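PDB 1DYQ: enterotoxin type A from Staphylococcus aureus, which acts as a superantigen, binding MHC class II molecules, in part through a zinc ion, and T-cell receptors, and causes staphylococcal food poisoning. Local coordinates for residues A[29-34]-A[159-164]; A[50-55]-A[67-72]; A[121-126]-A[145-150]. The protein carries 3 engineered substitutions. One frame throughout, in Å; residues are numbered along the deposited sequence.

In the fold
Interaction 1 joins helix 23-32, which precedes the OB-fold strands, to helix 153-168, the long helix of the beta-grasp domain. Interaction 2 is a hairpin in the OB-fold sheet, on the opposite side of the chain's centre, its own centre about 23 Å from that of interaction 1. Interaction 3 pairs two strands of the beta-grasp sheet and meets interaction 1 directly, where Gln159 OE1 lies 2.9 Å from Lys145 N, probably a hydrogen bond between helix and strand. Interactions 2 and 3 do not touch; their nearest atoms are about 11 Å apart. The zinc ion, held by His188, His226 and Asp228, lies nearest interaction 3, about 13 Å from the Lys124 side chain.

Interaction 1 of 3, residues A[29-34]-A[159-164]; sequences QIYYYN and QARRYL
Arg161 lies flat over one face of the Tyr31 ring, with CD 3.6 Å from the ring centroid and almost on the ring normal, a CH-pi contact. The chain is extended from CG to NE, which carries the guanidinium on across the ring until CZ sits 3.4 Å from Tyr31 OH. Ring and guanidinium planes are only 14° apart, the guanidinium running on nearly parallel to the ring, over the hydroxyl. The ends are held from outside: Asp157 forms a salt bridge with Arg161, and Tyr214 bonds to the Tyr31 hydroxyl.

Arg162 works differently. Bent at chi3 (-74°), it turns its guanidinium to the backbone after Tyr31, where NH1 donates to Tyr32 O at 2.9 Å with an N-H...O angle of 142°. Asn34 OD1, whose hydrogen bond is to Lys36 NZ, lies 3.0 Å from Arg162 NH2. Asn34 ND2 turns back to Ile30 O (2.9 Å), and one water accepts from both Arg162 NE and Asn34 ND2.

Two neighbouring arginines of helix 153-168 thus hold segment 29-34 in two ways, one by laying its aliphatic chain and guanidinium over a tyrosine, the other by bringing a positive charge to the Tyr32 carbonyl, which it would probably polarise.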
loop_
_atom_site.group_PDB
_atom_site.type_symbol
_atom_site.label_atom_id
_atom_site.label_comp_id
_atom_site.label_asym_id
_atom_site.label_seq_id
_atom_site.Cartn_x
_atom_site.Cartn_y
_atom_site.Cartn_z
ATOM N N GLN A 29 -3.288 1.763 12.224
ATOM C CA GLN A 29 -2.015 2.510 12.187
ATOM C C GLN A 29 -1.381 2.485 10.807
ATOM O O GLN A 29 -0.957 3.541 10.320
ATOM C CB GLN A 29 -1.049 1.850 13.210
ATOM C CG GLN A 29 0.336 2.553 13.156
ATOM C CD GLN A 29 1.290 1.880 14.141
ATOM O OE1 GLN A 29 1.230 0.698 14.371
ATOM N NE2 GLN A 29 2.168 2.702 14.735
ATOM N N ILE A 30 -1.330 1.321 10.171
ATOM C CA ILE A 30 -0.584 1.214 8.899
ATOM C C ILE A 30 -1.291 1.875 7.760
ATOM O O ILE A 30 -0.676 2.346 6.803
ATOM C CB ILE A 30 -0.185 -0.230 8.614
ATOM C CG1 ILE A 30 1.024 -0.355 7.690
ATOM C CG2 ILE A 30 -1.346 -1.017 8.012
ATOM C CD1 ILE A 30 1.795 0.873 7.403
ATOM N N TYR A 31 -2.654 2.045 7.842
ATOM C CA TYR A 31 -3.348 2.761 6.767
ATOM C C TYR A 31 -3.815 4.128 7.123
ATOM O O TYR A 31 -4.360 4.852 6.226
ATOM C CB TYR A 31 -4.574 1.889 6.306
ATOM C CG TYR A 31 -4.091 0.688 5.542
ATOM C CD1 TYR A 31 -3.507 0.878 4.269
ATOM C CD2 TYR A 31 -4.201 -0.607 5.995
ATOM C CE1 TYR A 31 -3.044 -0.203 3.550
ATOM C CE2 TYR A 31 -3.753 -1.685 5.286
ATOM C CZ TYR A 31 -3.143 -1.489 4.048
ATOM O OH TYR A 31 -2.718 -2.544 3.306
ATOM N N TYR A 32 -3.644 4.643 8.336
ATOM C CA TYR A 32 -4.137 5.950 8.714
ATOM C C TYR A 32 -3.181 6.765 9.590
ATOM O O TYR A 32 -3.267 7.977 9.565
ATOM C CB TYR A 32 -5.484 5.753 9.440
ATOM C CG TYR A 32 -6.301 6.994 9.671
ATOM C CD1 TYR A 32 -6.847 7.702 8.611
ATOM C CD2 TYR A 32 -6.573 7.406 10.975
ATOM C CE1 TYR A 32 -7.625 8.835 8.846
ATOM C CE2 TYR A 32 -7.347 8.538 11.208
ATOM C CZ TYR A 32 -7.843 9.239 10.143
ATOM O OH TYR A 32 -8.612 10.365 10.390
ATOM N N TYR A 33 -2.244 6.085 10.258
ATOM C CA TYR A 33 -1.268 6.837 11.089
ATOM C C TYR A 33 0.157 6.470 10.629
ATOM O O TYR A 33 1.105 6.528 11.424
ATOM C CB TYR A 33 -1.425 6.473 12.548
ATOM C CG TYR A 33 -2.751 6.826 13.192
ATOM C CD1 TYR A 33 -3.238 8.110 13.180
ATOM C CD2 TYR A 33 -3.480 5.825 13.831
ATOM C CE1 TYR A 33 -4.455 8.419 13.788
ATOM C CE2 TYR A 33 -4.680 6.131 14.473
ATOM C CZ TYR A 33 -5.147 7.411 14.420
ATOM O OH TYR A 33 -6.337 7.719 15.079
ATOM N N ASN A 34 0.315 6.210 9.362
ATOM C CA ASN A 34 1.589 5.746 8.810
ATOM C C ASN A 34 2.554 6.893 8.495
ATOM O O ASN A 34 2.293 8.062 8.652
ATOM C CB ASN A 34 1.354 4.889 7.580
ATOM C CG ASN A 34 0.686 5.587 6.423
ATOM O OD1 ASN A 34 0.807 6.791 6.226
ATOM N ND2 ASN A 34 -0.012 4.827 5.556
ATOM N N GLN A 159 -3.803 5.116 -0.581
ATOM C CA GLN A 159 -4.696 6.259 -0.709
ATOM C C GLN A 159 -6.153 5.806 -0.517
ATOM O O GLN A 159 -6.866 6.509 0.224
ATOM C CB GLN A 159 -4.561 6.967 -2.039
ATOM C CG GLN A 159 -3.219 7.671 -2.264
ATOM C CD GLN A 159 -3.204 8.234 -3.704
ATOM O OE1 GLN A 159 -3.870 9.232 -3.948
ATOM N NE2 GLN A 159 -2.429 7.601 -4.543
ATOM N N ALA A 160 -6.497 4.680 -1.090
ATOM C CA ALA A 160 -7.912 4.226 -0.970
ATOM C C ALA A 160 -8.277 3.883 0.447
ATOM O O ALA A 160 -9.293 4.364 0.976
ATOM C CB ALA A 160 -8.162 3.045 -1.899
ATOM N N ARG A 161 -7.397 3.129 1.152
ATOM C CA ARG A 161 -7.738 2.759 2.521
ATOM C C ARG A 161 -7.679 3.898 3.484
ATOM O O ARG A 161 -8.435 3.902 4.473
ATOM C CB ARG A 161 -6.863 1.574 2.985
ATOM C CG ARG A 161 -6.988 0.365 2.078
ATOM C CD ARG A 161 -6.644 -0.912 2.850
ATOM N NE ARG A 161 -6.178 -1.942 1.979
ATOM C CZ ARG A 161 -5.906 -3.207 2.294
ATOM N NH1 ARG A 161 -6.157 -3.664 3.513
ATOM N NH2 ARG A 161 -5.372 -4.016 1.388
ATOM N N ARG A 162 -6.893 4.958 3.242
ATOM C CA ARG A 162 -6.884 6.117 4.109
ATOM C C ARG A 162 -8.275 6.807 4.065
ATOM O O ARG A 162 -8.832 7.084 5.103
ATOM C CB ARG A 162 -5.828 7.150 3.728
ATOM C CG ARG A 162 -5.839 8.386 4.625
ATOM C CD ARG A 162 -4.647 9.311 4.292
ATOM N NE ARG A 162 -3.436 8.681 4.818
ATOM C CZ ARG A 162 -3.071 8.662 6.083
ATOM N NH1 ARG A 162 -3.763 9.272 7.019
ATOM N NH2 ARG A 162 -1.981 7.954 6.422
ATOM N N TYR A 163 -8.814 6.838 2.841
ATOM C CA TYR A 163 -10.186 7.399 2.685
ATOM C C TYR A 163 -11.197 6.480 3.339
ATOM O O TYR A 163 -12.134 7.013 4.007
ATOM C CB TYR A 163 -10.473 7.550 1.184
ATOM C CG TYR A 163 -11.942 7.913 0.913
ATOM C CD1 TYR A 163 -12.400 9.185 1.137
ATOM C CD2 TYR A 163 -12.794 6.916 0.468
ATOM C CE1 TYR A 163 -13.744 9.497 0.896
ATOM C CE2 TYR A 163 -14.151 7.223 0.254
ATOM C CZ TYR A 163 -14.580 8.499 0.462
ATOM O OH TYR A 163 -15.917 8.810 0.208
ATOM N N LEU A 164 -11.073 5.177 3.237
ATOM C CA LEU A 164 -12.037 4.272 3.877
ATOM C C LEU A 164 -12.017 4.456 5.379
ATOM O O LEU A 164 -13.052 4.355 6.037
ATOM C CB LEU A 164 -11.842 2.833 3.487
ATOM C CG LEU A 164 -11.955 2.503 1.988
ATOM C CD1 LEU A 164 -11.706 1.042 1.719
ATOM C CD2 LEU A 164 -13.350 2.942 1.474
HETATM O O HOH W 1 -0.336 9.156 8.389
HETATM O O HOH W 2 -1.580 6.782 3.545
#

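Interaction 2 of 3, residues A[50-55]-A[67-72]; sequences QHTILF and DLLVRF. Engineered in segment 67-72: Arg71 (natural residue Asp).
Phe55 and Val70 meet on the inner face of this hairpin, the ring presenting its edge so that CE1 lies 3.8 Å from Val70 CG2. Ile53 continues the same face: its CD1 approaches Phe72 CE2 at 4.0 Å, obliquely to the ring. Val86 and Leu88 of strand 86-91 and Val78 and Ile77 of helix 75-81 cover this side, making it part of the OB-fold core.

On the other face Leu69, its CG trans to the backbone N (chi1 -177°), sends CD1 over to Thr52 of the neighbouring strand, where CD1 and Thr52 CB are tight at 3.5 Å. Leu54 CB leans on the same methyl, while Leu54 CD1 reaches Asp67 CB at 4.0 Å. Thr52 turns OG1 to the carbonyl of Arg49, just before it in the chain.

Between the faces runs a regular antiparallel ladder. Ile53 and Val70 form a hydrogen-bonded pair, with Val70 N to Ile53 O nearly straight (2.8 Å, 175°); Phe55 and Leu68 form the next. Toward His51, Phe72 N donates to His51 O at 2.9 Å, and a water links His51 N with Phe72 O.

At the polar edge, Asp67 OD1 accepts from Gly57 N, and the engineered Arg71 brings its aliphatic CG within 4.3 Å of Thr52 CG2, while NH1 bonds to Gln96 O. Strand 67-71 also pairs with strand 105-114. With its ladder and apolar pairs, the hairpin coheres through backbone bonds and hydrophobic contacts, the charged ends being engaged outside it.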
loop_
_atom_site.group_PDB
_atom_site.type_symbol
_atom_site.label_atom_id
_atom_site.label_comp_id
_atom_site.label_asym_id
_atom_site.label_seq_id
_atom_site.Cartn_x
_atom_site.Cartn_y
_atom_site.Cartn_z
ATOM N N GLN A 50 19.959 -10.092 0.880
ATOM C CA GLN A 50 18.651 -10.542 0.355
ATOM C C GLN A 50 18.320 -9.785 -0.870
ATOM O O GLN A 50 19.272 -9.540 -1.691
ATOM C CB GLN A 50 17.666 -10.409 1.523
ATOM C CG GLN A 50 17.620 -11.558 2.489
ATOM C CD GLN A 50 17.558 -12.946 1.925
ATOM O OE1 GLN A 50 17.015 -13.287 0.889
ATOM N NE2 GLN A 50 18.161 -13.859 2.695
ATOM N N HIS A 51 17.128 -9.367 -1.156
ATOM C CA HIS A 51 16.692 -8.679 -2.355
ATOM C C HIS A 51 16.249 -7.284 -1.976
ATOM O O HIS A 51 15.123 -6.966 -1.590
ATOM C CB HIS A 51 15.717 -9.441 -3.224
ATOM C CG HIS A 51 15.963 -10.931 -3.365
ATOM N ND1 HIS A 51 17.041 -11.399 -4.055
ATOM C CD2 HIS A 51 15.307 -11.975 -2.830
ATOM C CE1 HIS A 51 17.050 -12.717 -3.962
ATOM N NE2 HIS A 51 16.002 -13.099 -3.234
ATOM N N THR A 52 17.208 -6.444 -1.600
ATOM C CA THR A 52 16.985 -5.161 -1.037
ATOM C C THR A 52 17.732 -4.033 -1.742
ATOM O O THR A 52 18.732 -4.293 -2.461
ATOM C CB THR A 52 17.368 -5.074 0.476
ATOM O OG1 THR A 52 18.786 -5.319 0.616
ATOM C CG2 THR A 52 16.611 -6.126 1.261
ATOM N N ILE A 53 17.226 -2.835 -1.639
ATOM C CA ILE A 53 17.990 -1.625 -2.013
ATOM C C ILE A 53 18.050 -0.752 -0.790
ATOM O O ILE A 53 17.031 -0.394 -0.159
ATOM C CB ILE A 53 17.386 -0.860 -3.197
ATOM C CG1 ILE A 53 17.421 -1.694 -4.480
ATOM C CG2 ILE A 53 18.230 0.429 -3.411
ATOM C CD1 ILE A 53 16.631 -1.066 -5.616
ATOM N N LEU A 54 19.251 -0.304 -0.406
ATOM C CA LEU A 54 19.486 0.542 0.705
ATOM C C LEU A 54 19.758 1.984 0.333
ATOM O O LEU A 54 20.674 2.248 -0.453
ATOM C CB LEU A 54 20.688 -0.021 1.539
ATOM C CG LEU A 54 21.033 0.835 2.755
ATOM C CD1 LEU A 54 19.916 0.821 3.788
ATOM C CD2 LEU A 54 22.337 0.311 3.390
ATOM N N PHE A 55 18.901 2.889 0.745
ATOM C CA PHE A 55 19.062 4.319 0.529
ATOM C C PHE A 55 19.689 4.944 1.762
ATOM O O PHE A 55 19.053 5.281 2.757
ATOM C CB PHE A 55 17.749 5.005 0.153
ATOM C CG PHE A 55 17.186 4.568 -1.169
ATOM C CD1 PHE A 55 16.364 3.452 -1.252
ATOM C CD2 PHE A 55 17.470 5.265 -2.336
ATOM C CE1 PHE A 55 15.867 3.025 -2.471
ATOM C CE2 PHE A 55 16.962 4.842 -3.551
ATOM C CZ PHE A 55 16.164 3.734 -3.630
ATOM N N ASP A 67 18.480 5.764 7.484
ATOM C CA ASP A 67 18.487 5.028 6.231
ATOM C C ASP A 67 17.113 4.383 5.944
ATOM O O ASP A 67 16.392 4.065 6.873
ATOM C CB ASP A 67 19.514 3.886 6.309
ATOM C CG ASP A 67 20.939 4.360 6.521
ATOM O OD1 ASP A 67 21.239 5.550 6.343
ATOM O OD2 ASP A 67 21.785 3.497 6.873
ATOM N N LEU A 68 16.855 4.202 4.656
ATOM C CA LEU A 68 15.646 3.481 4.223
ATOM C C LEU A 68 16.026 2.229 3.450
ATOM O O LEU A 68 16.772 2.302 2.444
ATOM C CB LEU A 68 14.808 4.405 3.307
ATOM C CG LEU A 68 13.578 3.717 2.658
ATOM C CD1 LEU A 68 12.539 3.402 3.730
ATOM C CD2 LEU A 68 12.959 4.663 1.611
ATOM N N LEU A 69 15.583 1.076 3.889
ATOM C CA LEU A 69 15.809 -0.181 3.256
ATOM C C LEU A 69 14.556 -0.664 2.512
ATOM O O LEU A 69 13.540 -0.835 3.212
ATOM C CB LEU A 69 16.242 -1.249 4.276
ATOM C CG LEU A 69 16.579 -2.600 3.693
ATOM C CD1 LEU A 69 17.817 -2.533 2.791
ATOM C CD2 LEU A 69 16.760 -3.670 4.759
ATOM N N VAL A 70 14.629 -0.831 1.229
ATOM C CA VAL A 70 13.468 -1.332 0.456
ATOM C C VAL A 70 13.623 -2.806 0.270
ATOM O O VAL A 70 14.692 -3.299 -0.187
ATOM C CB VAL A 70 13.327 -0.614 -0.886
ATOM C CG1 VAL A 70 12.078 -1.136 -1.621
ATOM C CG2 VAL A 70 13.242 0.886 -0.697
ATOM N N ARG A 71 12.621 -3.609 0.597
ATOM C CA ARG A 71 12.637 -5.039 0.554
ATOM C C ARG A 71 11.759 -5.598 -0.590
ATOM O O ARG A 71 10.659 -5.036 -0.771
ATOM C CB ARG A 71 12.129 -5.655 1.875
ATOM C CG ARG A 71 12.874 -5.170 3.108
ATOM C CD ARG A 71 12.334 -5.814 4.412
ATOM N NE ARG A 71 12.471 -7.252 4.360
ATOM C CZ ARG A 71 11.943 -8.136 5.192
ATOM N NH1 ARG A 71 11.210 -7.758 6.217
ATOM N NH2 ARG A 71 12.148 -9.447 4.962
ATOM N N PHE A 72 12.291 -6.494 -1.345
ATOM C CA PHE A 72 11.555 -7.100 -2.473
ATOM C C PHE A 72 11.489 -8.614 -2.311
ATOM O O PHE A 72 12.294 -9.254 -1.644
ATOM C CB PHE A 72 12.278 -6.748 -3.779
ATOM C CG PHE A 72 12.460 -5.306 -4.050
ATOM C CD1 PHE A 72 11.447 -4.522 -4.624
ATOM C CD2 PHE A 72 13.631 -4.645 -3.694
ATOM C CE1 PHE A 72 11.636 -3.185 -4.877
ATOM C CE2 PHE A 72 13.824 -3.307 -3.941
ATOM C CZ PHE A 72 12.831 -2.565 -4.562
HETATM O O HOH W 3 14.483 -9.739 0.124
#

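Interaction 3 of 3, residues A[121-126]-A[145-150]; sequences TEEKKV and KTNKKN
Glu123 and Lys145 cross obliquely and form a salt bridge, OE1 of the acid lying 3.4 Å from Lys145 NZ; the hydrogen bond within it is weak. Lys145 starts with CG wedged between its backbone N and carbonyl carbon (chi1 56°) and then bends at both chi3 and chi4, a curl that folds NZ back toward the acid. Glu123 has CG anti to N (chi1 172°) and continues extended. Lys125 points the same way as Lys145, and its CG comes 4.0 Å from Lys145 NZ; the ammonium nitrogens are 5.6 Å apart, and the Glu123 carboxylate beside Lys145 probably eases their repulsion.

Underneath, strand 119-132 and strand 145-148 pair antiparallel, followed by short strand 150-152 and helix 153-168, the helix that packs on the sheet in the beta-grasp fold. Lys124 and Thr146 make the hydrogen-bonded pair, through Lys124 N to Thr146 O (2.8 Å) and Thr146 N to Lys124 O (2.9 Å). Strand 226-232, carrying the zinc ligands His226 and Asp228, runs parallel to strand 119-132.

Thr146 OG1 accepts from Lys148 N at 3.1 Å, an ST turn as the chain rounds the corner at Asn147, and also bonds to Glu155 of the helix. Asn147 sets OD1 3.5 Å from Glu123 CB, its amide plane nearly parallel to the carboxylate. The Lys124 side chain starts on the face it shares with Thr146, then its end leads away; it lies about 7 Å from the His226 side chain.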
loop_
_atom_site.group_PDB
_atom_site.type_symbol
_atom_site.label_atom_id
_atom_site.label_comp_id
_atom_site.label_asym_id
_atom_site.label_seq_id
_atom_site.Cartn_x
_atom_site.Cartn_y
_atom_site.Cartn_z
ATOM N N THR A 121 1.604 14.036 -17.886
ATOM C CA THR A 121 1.498 15.504 -17.982
ATOM C C THR A 121 0.302 15.992 -17.163
ATOM O O THR A 121 0.395 17.004 -16.461
ATOM C CB THR A 121 1.353 15.975 -19.433
ATOM O OG1 THR A 121 2.385 15.387 -20.251
ATOM C CG2 THR A 121 1.486 17.493 -19.515
ATOM N N GLU A 122 -0.784 15.241 -17.199
ATOM C CA GLU A 122 -1.968 15.534 -16.406
ATOM C C GLU A 122 -2.049 14.499 -15.261
ATOM O O GLU A 122 -1.991 13.312 -15.537
ATOM C CB GLU A 122 -3.238 15.455 -17.271
ATOM C CG GLU A 122 -4.506 15.887 -16.577
ATOM C CD GLU A 122 -5.797 15.560 -17.288
ATOM O OE1 GLU A 122 -6.848 16.142 -16.901
ATOM O OE2 GLU A 122 -5.822 14.714 -18.201
ATOM N N GLU A 123 -2.188 14.990 -14.050
ATOM C CA GLU A 123 -2.390 14.078 -12.902
ATOM C C GLU A 123 -3.599 13.193 -13.152
ATOM O O GLU A 123 -4.643 13.683 -13.620
ATOM C CB GLU A 123 -2.547 14.886 -11.628
ATOM C CG GLU A 123 -2.951 14.084 -10.397
ATOM C CD GLU A 123 -2.895 14.931 -9.140
ATOM O OE1 GLU A 123 -3.582 15.973 -9.085
ATOM O OE2 GLU A 123 -2.137 14.571 -8.215
ATOM N N LYS A 124 -3.455 11.891 -12.954
ATOM C CA LYS A 124 -4.554 10.961 -13.158
ATOM C C LYS A 124 -5.382 10.798 -11.891
ATOM O O LYS A 124 -4.870 10.397 -10.842
ATOM C CB LYS A 124 -4.030 9.582 -13.605
ATOM C CG LYS A 124 -5.113 8.525 -13.716
ATOM C CD LYS A 124 -6.065 8.848 -14.886
ATOM C CE LYS A 124 -7.321 8.005 -14.790
ATOM N NZ LYS A 124 -8.098 7.926 -16.047
ATOM N N LYS A 125 -6.648 11.186 -11.973
ATOM C CA LYS A 125 -7.600 10.921 -10.884
ATOM C C LYS A 125 -8.220 9.549 -11.148
ATOM O O LYS A 125 -8.626 9.247 -12.289
ATOM C CB LYS A 125 -8.661 12.005 -10.828
ATOM C CG LYS A 125 -8.143 13.389 -10.521
ATOM C CD LYS A 125 -9.265 14.424 -10.477
ATOM C CE LYS A 125 -8.691 15.826 -10.351
ATOM N NZ LYS A 125 -9.769 16.863 -10.331
ATOM N N VAL A 126 -8.048 8.620 -10.217
ATOM C CA VAL A 126 -8.503 7.251 -10.419
ATOM C C VAL A 126 -9.941 7.108 -9.926
ATOM O O VAL A 126 -10.195 7.161 -8.741
ATOM C CB VAL A 126 -7.627 6.226 -9.651
ATOM C CG1 VAL A 126 -8.147 4.830 -9.888
ATOM C CG2 VAL A 126 -6.170 6.369 -10.121
ATOM N N LYS A 145 -5.161 9.482 -6.551
ATOM C CA LYS A 145 -4.589 10.135 -7.719
ATOM C C LYS A 145 -3.140 9.691 -7.904
ATOM O O LYS A 145 -2.483 9.334 -6.902
ATOM C CB LYS A 145 -4.605 11.667 -7.551
ATOM C CG LYS A 145 -3.905 12.118 -6.295
ATOM C CD LYS A 145 -3.824 13.582 -6.077
ATOM C CE LYS A 145 -5.169 14.263 -5.980
ATOM N NZ LYS A 145 -5.898 14.191 -7.286
ATOM N N THR A 146 -2.648 9.825 -9.103
ATOM C CA THR A 146 -1.223 9.481 -9.334
ATOM C C THR A 146 -0.682 10.280 -10.490
ATOM O O THR A 146 -1.422 10.687 -11.391
ATOM C CB THR A 146 -1.017 7.991 -9.506
ATOM O OG1 THR A 146 0.430 7.751 -9.614
ATOM C CG2 THR A 146 -1.684 7.421 -10.734
ATOM N N ASN A 147 0.615 10.578 -10.464
ATOM C CA ASN A 147 1.276 11.186 -11.612
ATOM C C ASN A 147 2.054 10.146 -12.407
ATOM O O ASN A 147 2.740 10.469 -13.386
ATOM C CB ASN A 147 2.272 12.268 -11.120
ATOM C CG ASN A 147 1.613 13.379 -10.351
ATOM O OD1 ASN A 147 0.810 14.130 -10.898
ATOM N ND2 ASN A 147 1.947 13.502 -9.068
ATOM N N LYS A 148 1.867 8.855 -12.086
ATOM C CA LYS A 148 2.628 7.806 -12.711
ATOM C C LYS A 148 1.847 7.020 -13.760
ATOM O O LYS A 148 0.716 6.592 -13.482
ATOM C CB LYS A 148 3.161 6.816 -11.654
ATOM C CG LYS A 148 4.056 7.485 -10.615
ATOM C CD LYS A 148 4.469 6.431 -9.562
ATOM C CE LYS A 148 5.359 7.110 -8.516
ATOM N NZ LYS A 148 4.610 7.982 -7.596
ATOM N N LYS A 149 2.468 6.712 -14.872
ATOM C CA LYS A 149 1.857 5.831 -15.886
ATOM C C LYS A 149 1.825 4.409 -15.385
ATOM O O LYS A 149 0.852 3.675 -15.486
ATOM C CB LYS A 149 2.719 5.900 -17.172
ATOM C CG LYS A 149 2.700 7.304 -17.773
ATOM C CD LYS A 149 3.662 7.404 -18.956
ATOM C CE LYS A 149 3.858 8.879 -19.331
ATOM N NZ LYS A 149 4.889 8.999 -20.417
ATOM N N ASN A 150 2.988 3.973 -14.857
ATOM C CA ASN A 150 3.103 2.667 -14.202
ATOM C C ASN A 150 3.203 2.910 -12.698
ATOM O O ASN A 150 4.079 3.681 -12.257
ATOM C CB ASN A 150 4.415 2.021 -14.707
ATOM C CG ASN A 150 4.828 0.862 -13.834
ATOM O OD1 ASN A 150 5.761 0.975 -13.037
ATOM N ND2 ASN A 150 4.089 -0.227 -13.930
#